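Isocitrate dehydrogenase [NAD] subunit 2 (Saccharomyces cerevisiae, PDB 3BLX) forms, together with subunit 1, the octameric mitochondrial enzyme that converts isocitrate and NAD+ to 2-oxoglutarate, CO2 and NADH in the citric acid cycle, and also binds RNA. Local coordinates at residues E139-G144 with C242-G247; V168-F173 with K205-E210; G289-N294 with T340-S345. One frame throughout, in Å; residues are numbered along the deposited sequence.

Interaction 1 (E139-G144 with C242-G247)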
loop_
_atom_site.group_PDB
_atom_site.type_symbol
_atom_site.label_atom_id
_atom_site.label_comp_id
_atom_site.label_asym_id
_atom_site.label_seq_id
_atom_site.Cartn_x
_atom_site.Cartn_y
_atom_site.Cartn_z
ATOM N N GLU B 139 -12.390 -2.050 40.151
ATOM C CA GLU B 139 -11.627 -1.235 39.227
ATOM C C GLU B 139 -10.540 -2.038 38.514
ATOM O O GLU B 139 -10.712 -3.213 38.241
ATOM C CB GLU B 139 -11.016 -0.061 39.983
ATOM C CG GLU B 139 -10.153 -0.491 41.122
ATOM C CD GLU B 139 -10.096 0.534 42.229
ATOM O OE1 GLU B 139 -10.859 1.511 42.159
ATOM O OE2 GLU B 139 -9.294 0.349 43.175
ATOM N N GLY B 140 -9.419 -1.399 38.210
ATOM C CA GLY B 140 -8.344 -2.079 37.528
ATOM C C GLY B 140 -8.641 -2.229 36.053
ATOM O O GLY B 140 -9.224 -1.347 35.434
ATOM N N GLU B 141 -8.229 -3.353 35.489
ATOM C CA GLU B 141 -8.467 -3.626 34.086
ATOM C C GLU B 141 -9.919 -3.969 33.774
ATOM O O GLU B 141 -10.293 -4.070 32.618
ATOM C CB GLU B 141 -7.548 -4.752 33.616
ATOM C CG GLU B 141 -7.576 -5.992 34.515
ATOM C CD GLU B 141 -6.412 -6.936 34.247
ATOM O OE1 GLU B 141 -5.468 -6.526 33.527
ATOM O OE2 GLU B 141 -6.440 -8.079 34.761
ATOM N N TYR B 142 -10.739 -4.143 34.804
ATOM C CA TYR B 142 -12.176 -4.365 34.610
ATOM C C TYR B 142 -12.899 -3.081 34.192
ATOM O O TYR B 142 -13.722 -3.106 33.278
ATOM C CB TYR B 142 -12.825 -4.981 35.863
ATOM C CG TYR B 142 -12.462 -6.437 36.075
ATOM C CD1 TYR B 142 -11.432 -7.035 35.329
ATOM C CD2 TYR B 142 -13.121 -7.211 37.036
ATOM C CE1 TYR B 142 -11.076 -8.363 35.521
ATOM C CE2 TYR B 142 -12.770 -8.546 37.240
ATOM C CZ TYR B 142 -11.745 -9.117 36.480
ATOM O OH TYR B 142 -11.396 -10.435 36.677
ATOM N N SER B 143 -12.579 -1.971 34.864
ATOM C CA SER B 143 -13.081 -0.648 34.480
ATOM C C SER B 143 -12.108 0.094 33.513
ATOM O O SER B 143 -12.118 1.316 33.396
ATOM C CB SER B 143 -13.435 0.201 35.723
ATOM O OG SER B 143 -12.297 0.569 36.489
ATOM N N GLY B 144 -11.294 -0.670 32.794
ATOM C CA GLY B 144 -10.262 -0.111 31.944
ATOM C C GLY B 144 -10.700 0.383 30.563
ATOM O O GLY B 144 -11.691 -0.084 29.987
ATOM N N CYS B 242 -4.604 -8.633 46.882
ATOM C CA CYS B 242 -3.902 -7.922 45.812
ATOM C C CYS B 242 -4.846 -7.038 45.044
ATOM O O CYS B 242 -6.077 -7.222 45.104
ATOM C CB CYS B 242 -3.234 -8.905 44.868
ATOM S SG CYS B 242 -4.401 -9.994 44.048
ATOM N N PRO B 243 -4.284 -6.054 44.321
ATOM C CA PRO B 243 -5.094 -5.187 43.451
ATOM C C PRO B 243 -5.660 -6.006 42.297
ATOM O O PRO B 243 -5.144 -7.090 42.001
ATOM C CB PRO B 243 -4.095 -4.152 42.938
ATOM C CG PRO B 243 -2.885 -4.268 43.816
ATOM C CD PRO B 243 -2.858 -5.683 44.307
ATOM N N ASN B 244 -6.722 -5.514 41.670
ATOM C CA ASN B 244 -7.397 -6.287 40.623
ATOM C C ASN B 244 -6.460 -6.799 39.505
ATOM O O ASN B 244 -6.676 -7.886 38.964
ATOM C CB ASN B 244 -8.568 -5.481 40.047
ATOM C CG ASN B 244 -9.151 -6.112 38.800
ATOM O OD1 ASN B 244 -8.931 -5.620 37.694
ATOM N ND2 ASN B 244 -9.883 -7.215 38.966
ATOM N N LEU B 245 -5.419 -6.017 39.195
ATOM C CA LEU B 245 -4.426 -6.329 38.169
ATOM C C LEU B 245 -3.847 -7.760 38.149
ATOM O O LEU B 245 -3.789 -8.411 37.103
ATOM C CB LEU B 245 -3.289 -5.312 38.245
ATOM C CG LEU B 245 -2.564 -5.115 36.906
ATOM C CD1 LEU B 245 -3.397 -4.251 35.955
ATOM C CD2 LEU B 245 -1.173 -4.521 37.085
ATOM N N TYR B 246 -3.408 -8.242 39.304
ATOM C CA TYR B 246 -2.747 -9.531 39.377
ATOM C C TYR B 246 -3.678 -10.607 39.916
ATOM O O TYR B 246 -3.310 -11.776 39.985
ATOM C CB TYR B 246 -1.533 -9.450 40.296
ATOM C CG TYR B 246 -0.831 -8.122 40.295
ATOM C CD1 TYR B 246 -0.056 -7.733 39.215
ATOM C CD2 TYR B 246 -0.923 -7.264 41.391
ATOM C CE1 TYR B 246 0.591 -6.516 39.213
ATOM C CE2 TYR B 246 -0.279 -6.039 41.401
ATOM C CZ TYR B 246 0.475 -5.672 40.307
ATOM O OH TYR B 246 1.123 -4.460 40.299
ATOM N N GLY B 247 -4.880 -10.213 40.315
ATOM C CA GLY B 247 -5.828 -11.154 40.890
ATOM C C GLY B 247 -6.136 -12.373 40.042
ATOM O O GLY B 247 -6.095 -13.489 40.547
#

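Interaction 2 (V168-F173 with K205-E210)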
loop_
_atom_site.group_PDB
_atom_site.type_symbol
_atom_site.label_atom_id
_atom_site.label_comp_id
_atom_site.label_asym_id
_atom_site.label_seq_id
_atom_site.Cartn_x
_atom_site.Cartn_y
_atom_site.Cartn_z
ATOM N N VAL B 168 -11.498 -4.027 50.070
ATOM C CA VAL B 168 -10.926 -5.370 49.940
ATOM C C VAL B 168 -9.910 -5.598 51.025
ATOM O O VAL B 168 -9.703 -6.726 51.421
ATOM C CB VAL B 168 -10.136 -5.650 48.627
ATOM C CG1 VAL B 168 -10.948 -6.463 47.673
ATOM C CG2 VAL B 168 -9.573 -4.387 48.020
ATOM N N ILE B 169 -9.240 -4.539 51.470
ATOM C CA ILE B 169 -8.218 -4.711 52.475
ATOM C C ILE B 169 -8.867 -4.893 53.853
ATOM O O ILE B 169 -8.483 -5.792 54.598
ATOM C CB ILE B 169 -7.169 -3.605 52.420
ATOM C CG1 ILE B 169 -6.408 -3.713 51.100
ATOM C CG2 ILE B 169 -6.203 -3.727 53.571
ATOM C CD1 ILE B 169 -5.409 -2.621 50.875
ATOM N N ARG B 170 -9.875 -4.092 54.178
ATOM C CA ARG B 170 -10.659 -4.355 55.400
ATOM C C ARG B 170 -11.149 -5.788 55.395
ATOM O O ARG B 170 -10.928 -6.525 56.345
ATOM C CB ARG B 170 -11.872 -3.426 55.564
ATOM C CG ARG B 170 -11.554 -2.099 56.180
ATOM C CD ARG B 170 -12.726 -1.553 56.944
ATOM N NE ARG B 170 -12.229 -0.826 58.103
ATOM C CZ ARG B 170 -11.868 0.444 58.063
ATOM N NH1 ARG B 170 -11.979 1.124 56.925
ATOM N NH2 ARG B 170 -11.409 1.036 59.151
ATOM N N TYR B 171 -11.806 -6.178 54.312
ATOM C CA TYR B 171 -12.383 -7.499 54.226
ATOM C C TYR B 171 -11.326 -8.556 54.391
ATOM O O TYR B 171 -11.598 -9.596 54.959
ATOM C CB TYR B 171 -13.129 -7.708 52.908
ATOM C CG TYR B 171 -13.873 -9.017 52.874
ATOM C CD1 TYR B 171 -15.179 -9.108 53.342
ATOM C CD2 TYR B 171 -13.264 -10.170 52.403
ATOM C CE1 TYR B 171 -15.858 -10.305 53.329
ATOM C CE2 TYR B 171 -13.934 -11.381 52.398
ATOM C CZ TYR B 171 -15.230 -11.436 52.863
ATOM O OH TYR B 171 -15.902 -12.635 52.858
ATOM N N ALA B 172 -10.114 -8.292 53.922
ATOM C CA ALA B 172 -9.065 -9.303 53.996
ATOM C C ALA B 172 -8.661 -9.515 55.420
ATOM O O ALA B 172 -8.366 -10.630 55.816
ATOM C CB ALA B 172 -7.853 -8.919 53.177
ATOM N N PHE B 173 -8.617 -8.429 56.174
ATOM C CA PHE B 173 -8.317 -8.512 57.599
ATOM C C PHE B 173 -9.410 -9.296 58.354
ATOM O O PHE B 173 -9.130 -10.308 58.972
ATOM C CB PHE B 173 -8.129 -7.113 58.192
ATOM C CG PHE B 173 -6.761 -6.530 57.952
ATOM C CD1 PHE B 173 -6.600 -5.319 57.278
ATOM C CD2 PHE B 173 -5.628 -7.187 58.400
ATOM C CE1 PHE B 173 -5.335 -4.785 57.067
ATOM C CE2 PHE B 173 -4.360 -6.650 58.182
ATOM C CZ PHE B 173 -4.218 -5.448 57.507
ATOM N N LYS B 205 -1.428 -0.278 55.346
ATOM C CA LYS B 205 -0.704 0.083 56.562
ATOM C C LYS B 205 -1.557 0.918 57.528
ATOM O O LYS B 205 -1.374 0.866 58.742
ATOM C CB LYS B 205 0.597 0.798 56.208
ATOM C CG LYS B 205 1.635 -0.124 55.593
ATOM C CD LYS B 205 2.932 0.621 55.300
ATOM C CE LYS B 205 4.015 -0.331 54.814
ATOM N NZ LYS B 205 5.333 0.341 54.650
ATOM N N GLU B 206 -2.509 1.661 56.975
ATOM C CA GLU B 206 -3.400 2.531 57.738
ATOM C C GLU B 206 -4.418 1.699 58.485
ATOM O O GLU B 206 -4.862 2.061 59.572
ATOM C CB GLU B 206 -4.154 3.463 56.790
ATOM C CG GLU B 206 -4.464 4.837 57.344
ATOM C CD GLU B 206 -3.253 5.761 57.324
ATOM O OE1 GLU B 206 -2.612 5.915 56.252
ATOM O OE2 GLU B 206 -2.949 6.341 58.387
ATOM N N LEU B 207 -4.808 0.584 57.872
ATOM C CA LEU B 207 -5.795 -0.311 58.453
ATOM C C LEU B 207 -5.127 -1.279 59.402
ATOM O O LEU B 207 -5.794 -1.896 60.223
ATOM C CB LEU B 207 -6.489 -1.101 57.357
ATOM C CG LEU B 207 -7.280 -0.289 56.345
ATOM C CD1 LEU B 207 -7.958 -1.214 55.347
ATOM C CD2 LEU B 207 -8.297 0.594 57.058
ATOM N N SER B 208 -3.811 -1.403 59.271
ATOM C CA SER B 208 -3.015 -2.337 60.052
ATOM C C SER B 208 -3.225 -2.123 61.561
ATOM O O SER B 208 -3.234 -3.085 62.347
ATOM C CB SER B 208 -1.539 -2.176 59.664
ATOM O OG SER B 208 -0.726 -3.174 60.238
ATOM N N LYS B 209 -3.425 -0.858 61.937
ATOM C CA LYS B 209 -3.520 -0.448 63.325
ATOM C C LYS B 209 -4.885 -0.714 63.928
ATOM O O LYS B 209 -5.002 -0.804 65.142
ATOM C CB LYS B 209 -3.130 1.026 63.494
ATOM C CG LYS B 209 -3.956 2.008 62.690
ATOM C CD LYS B 209 -3.136 3.264 62.409
ATOM C CE LYS B 209 -1.714 2.908 61.942
ATOM N NZ LYS B 209 -0.944 4.102 61.477
ATOM N N GLU B 210 -5.906 -0.844 63.088
ATOM C CA GLU B 210 -7.234 -1.215 63.567
ATOM C C GLU B 210 -7.411 -2.715 63.687
ATOM O O GLU B 210 -8.489 -3.188 64.018
ATOM C CB GLU B 210 -8.326 -0.658 62.678
ATOM C CG GLU B 210 -8.175 0.803 62.392
ATOM C CD GLU B 210 -9.318 1.329 61.569
ATOM O OE1 GLU B 210 -10.453 0.836 61.774
ATOM O OE2 GLU B 210 -9.080 2.229 60.727
#

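Interaction 3 (G289-N294 with T340-S345)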
loop_
_atom_site.group_PDB
_atom_site.type_symbol
_atom_site.label_atom_id
_atom_site.label_comp_id
_atom_site.label_asym_id
_atom_site.label_seq_id
_atom_site.Cartn_x
_atom_site.Cartn_y
_atom_site.Cartn_z
ATOM N N GLY B 289 -25.432 -33.761 30.247
ATOM C CA GLY B 289 -26.402 -34.828 30.101
ATOM C C GLY B 289 -25.834 -36.202 30.373
ATOM O O GLY B 289 -26.528 -37.051 30.922
ATOM N N GLN B 290 -24.572 -36.411 29.992
ATOM C CA GLN B 290 -23.914 -37.714 30.104
ATOM C C GLN B 290 -23.632 -38.152 31.561
ATOM O O GLN B 290 -23.102 -39.237 31.796
ATOM C CB GLN B 290 -22.634 -37.756 29.249
ATOM C CG GLN B 290 -22.786 -37.186 27.841
ATOM C CD GLN B 290 -21.515 -37.315 27.014
ATOM O OE1 GLN B 290 -20.606 -38.073 27.361
ATOM N NE2 GLN B 290 -21.449 -36.576 25.910
ATOM N N ASP B 291 -23.995 -37.304 32.525
ATOM C CA ASP B 291 -23.832 -37.601 33.951
ATOM C C ASP B 291 -22.374 -37.744 34.423
ATOM O O ASP B 291 -22.087 -38.472 35.373
ATOM C CB ASP B 291 -24.609 -38.865 34.314
ATOM C CG ASP B 291 -25.251 -38.782 35.691
ATOM O OD1 ASP B 291 -24.937 -39.631 36.554
ATOM O OD2 ASP B 291 -26.069 -37.855 35.910
ATOM N N LYS B 292 -21.454 -37.045 33.774
ATOM C CA LYS B 292 -20.055 -37.166 34.126
ATOM C C LYS B 292 -19.554 -35.963 34.938
ATOM O O LYS B 292 -18.399 -35.943 35.361
ATOM C CB LYS B 292 -19.205 -37.368 32.870
ATOM C CG LYS B 292 -19.582 -38.569 32.015
ATOM C CD LYS B 292 -18.477 -38.866 30.991
ATOM C CE LYS B 292 -18.960 -39.712 29.820
ATOM N NZ LYS B 292 -17.921 -39.824 28.738
ATOM N N ALA B 293 -20.427 -34.980 35.167
ATOM C CA ALA B 293 -20.042 -33.717 35.812
ATOM C C ALA B 293 -19.501 -33.918 37.216
ATOM O O ALA B 293 -19.820 -34.898 37.860
ATOM C CB ALA B 293 -21.215 -32.762 35.850
ATOM N N ASN B 294 -18.695 -32.977 37.693
ATOM C CA ASN B 294 -18.164 -33.052 39.046
ATOM C C ASN B 294 -18.620 -31.894 39.931
ATOM O O ASN B 294 -18.137 -30.775 39.792
ATOM C CB ASN B 294 -16.642 -33.143 39.009
ATOM C CG ASN B 294 -16.038 -33.340 40.387
ATOM O OD1 ASN B 294 -16.722 -33.216 41.398
ATOM N ND2 ASN B 294 -14.746 -33.642 40.432
ATOM N N THR B 340 -14.002 -43.218 38.482
ATOM C CA THR B 340 -14.910 -44.067 37.724
ATOM C C THR B 340 -16.371 -43.753 38.039
ATOM O O THR B 340 -17.274 -44.157 37.303
ATOM C CB THR B 340 -14.643 -45.559 38.013
ATOM O OG1 THR B 340 -14.711 -45.787 39.426
ATOM C CG2 THR B 340 -13.255 -45.960 37.497
ATOM N N ALA B 341 -16.596 -43.025 39.126
ATOM C CA ALA B 341 -17.948 -42.699 39.557
ATOM C C ALA B 341 -18.689 -41.794 38.597
ATOM O O ALA B 341 -18.119 -41.229 37.662
ATOM C CB ALA B 341 -17.941 -42.075 40.930
ATOM N N THR B 342 -19.981 -41.658 38.854
ATOM C CA THR B 342 -20.855 -40.859 38.028
ATOM C C THR B 342 -21.412 -39.769 38.917
ATOM O O THR B 342 -21.348 -39.893 40.138
ATOM C CB THR B 342 -22.010 -41.705 37.496
ATOM O OG1 THR B 342 -22.528 -41.106 36.307
ATOM C CG2 THR B 342 -23.111 -41.831 38.540
ATOM N N THR B 343 -21.952 -38.701 38.330
ATOM C CA THR B 343 -22.409 -37.583 39.154
ATOM C C THR B 343 -23.535 -38.011 40.104
ATOM O O THR B 343 -23.677 -37.457 41.183
ATOM C CB THR B 343 -22.711 -36.287 38.321
ATOM O OG1 THR B 343 -23.380 -35.302 39.125
ATOM C CG2 THR B 343 -23.539 -36.598 37.128
ATOM N N SER B 344 -24.296 -39.030 39.719
ATOM C CA SER B 344 -25.329 -39.600 40.589
ATOM C C SER B 344 -24.734 -40.469 41.688
ATOM O O SER B 344 -25.082 -40.333 42.862
ATOM C CB SER B 344 -26.313 -40.444 39.788
ATOM O OG SER B 344 -26.975 -39.663 38.819
ATOM N N SER B 345 -23.845 -41.379 41.305
ATOM C CA SER B 345 -23.237 -42.273 42.270
ATOM C C SER B 345 -22.401 -41.505 43.285
ATOM O O SER B 345 -22.274 -41.910 44.427
ATOM C CB SER B 345 -22.389 -43.315 41.558
ATOM O OG SER B 345 -21.096 -42.832 41.308
#

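Interaction 1 (E139-G144 with C242-G247)
G140 and N244 bring the two backbones together, their CA atoms 5.3 Å apart. From E139 to Y142 the chain makes a type II' beta turn, while P243 leads into helix 244-258. A CB on G140 would run into N244 OD1, and its positive phi suits the first corner of such a turn, so two constraints point to a glycine here. N244 is the central side chain of the contact. With CG anti to the backbone N (chi1 170°), its amide reaches from the helix start to the turn. OD1 takes a weak, bent hydrogen bond from E141 N (3.2 Å, 123° at the hydrogen). ND2 lies 3.5 Å above the Y142 ring, over its centre, with the amide standing steeply on the ring at 71° between planes; the same nitrogen donates to E136 O, which sets which way round the amide sits. E141 slants across N244, its carboxylate nearly perpendicular to the amide, with CG 3.5 Å from N244 OD1, and its extended chain continues to L245, where OE1 meets CD1 at 3.9 Å. Its OE2 makes a long, weak ion pair with K183 of the neighbouring subunit 1, and E141 and Y142 pack on I186 of that chain. The hydroxyl of Y142 bonds R135 and, weakly, D248. Y142 is probably critical for catalysis, as in related enzymes, and R104 and R135 beside it probably bind substrate. N244 therefore looks like a second-shell residue: held by E136 O and set against the ring face, it probably helps fix the ring's position.

Interaction 2 (V168-F173 with K205-E210)
L207 fills the dense half of this helix pair, spreading its atoms over three residues of 168-173. Its CD1 meets I169 CG2 at 3.5 Å and lies 3.7 Å from R170 N, close against the backbone of helix 162-178. Its CB approaches F173 CE1 obliquely at 3.9 Å. CD2 rests over one face of the R170 guanidinium, offset toward the rim and 3.7 Å from CZ. The solvent side is looser and polar. There the extended E210 chain carries its carboxylate to the R170 edge, and NH2 donates to OE1 on its syn side at 2.8 Å as a salt bridge, in the guanidinium plane but 33° out of the carboxylate plane, and bent (135°). NH1 of R170 bridges to E166, so one cation ties two acids. With an alanine in place of R170, E210 and E166 would probably lose their shared cation and the CD2 methyl of L207 its cover. The rings of F173 and Y211 meet with nearly parallel planes. Toward the sheet, F173 and S208 touch L216 of strand 215-220, while V168 touches I134 of strand 130-136. Helix 195-208 forms the beta-alpha-beta crossover between parallel strands 183-188 and 215-220, with helix 162-178 packed beside it.

Interaction 3 (G289-N294 with T340-S345)
D291 meets the N-terminus of helix 343-352 with both its backbone carbonyl and its carboxylate. The backbone bond is straight: T343 N donates to D291 O at 3.0 Å and 175°, although the donor sits 34° off the carbonyl plane. D291 itself has a left-handed backbone conformation, which probably helps carbonyl and side chain face the same helix end. Carboxylate bonds come next. OD1 accepts from S344 N at 3.3 Å and from S344 OG at 3.0 Å, both on its syn side; the serine OG lies beside its own backbone N (chi1 -61°), so one residue offers two donors to one oxygen. T342 OG1 stands 2.8 Å from D291 OD1, and equally near D291 O, with a single proton to serve one or the other. T342 holds the N-cap position, yet its side chain makes no capping bond; D291, from a distant loop, takes up the first two helix N-H groups instead. At the third residue, S345 OG accepts from T342 N at 2.9 Å, one half of a capping box. The positive end of the helix would be expected to favour the D291 carboxylate, which may offset the nearby E35, a like charge. Van der Waals contact completes the joint: the T343 side chain lies against the D291 carboxylate and A293 O. Around the contact, A293 leans on I36 and T343 on E35, both of helix 33-45. N294 bonds T296 and D336 as the loop enters helix 296-309. The contact therefore joins the loop that follows strand 275-279 to the start of the last helix, 343-352, with helix 33-45 alongside.

How the interactions relate
Interactions 1 and 2 are near neighbours, with centres 19 Å apart and nearest atoms about 5 Å apart without touching, and both segments of interaction 2 fall in the chain between those of interaction 1. Interaction 1 probably borders the active site: the side chain of Y142 comes within about 3 Å of those of R104 and R135. Interaction 2 stands further back, I169 about 10 Å from R135 between side chains, in the helical layer beside the sheet. Interaction 3 follows later in the chain, on the other side of its centre, 36 Å from interaction 1 and 43 Å from interaction 2 between centres, far from the probable catalytic and substrate-binding residues.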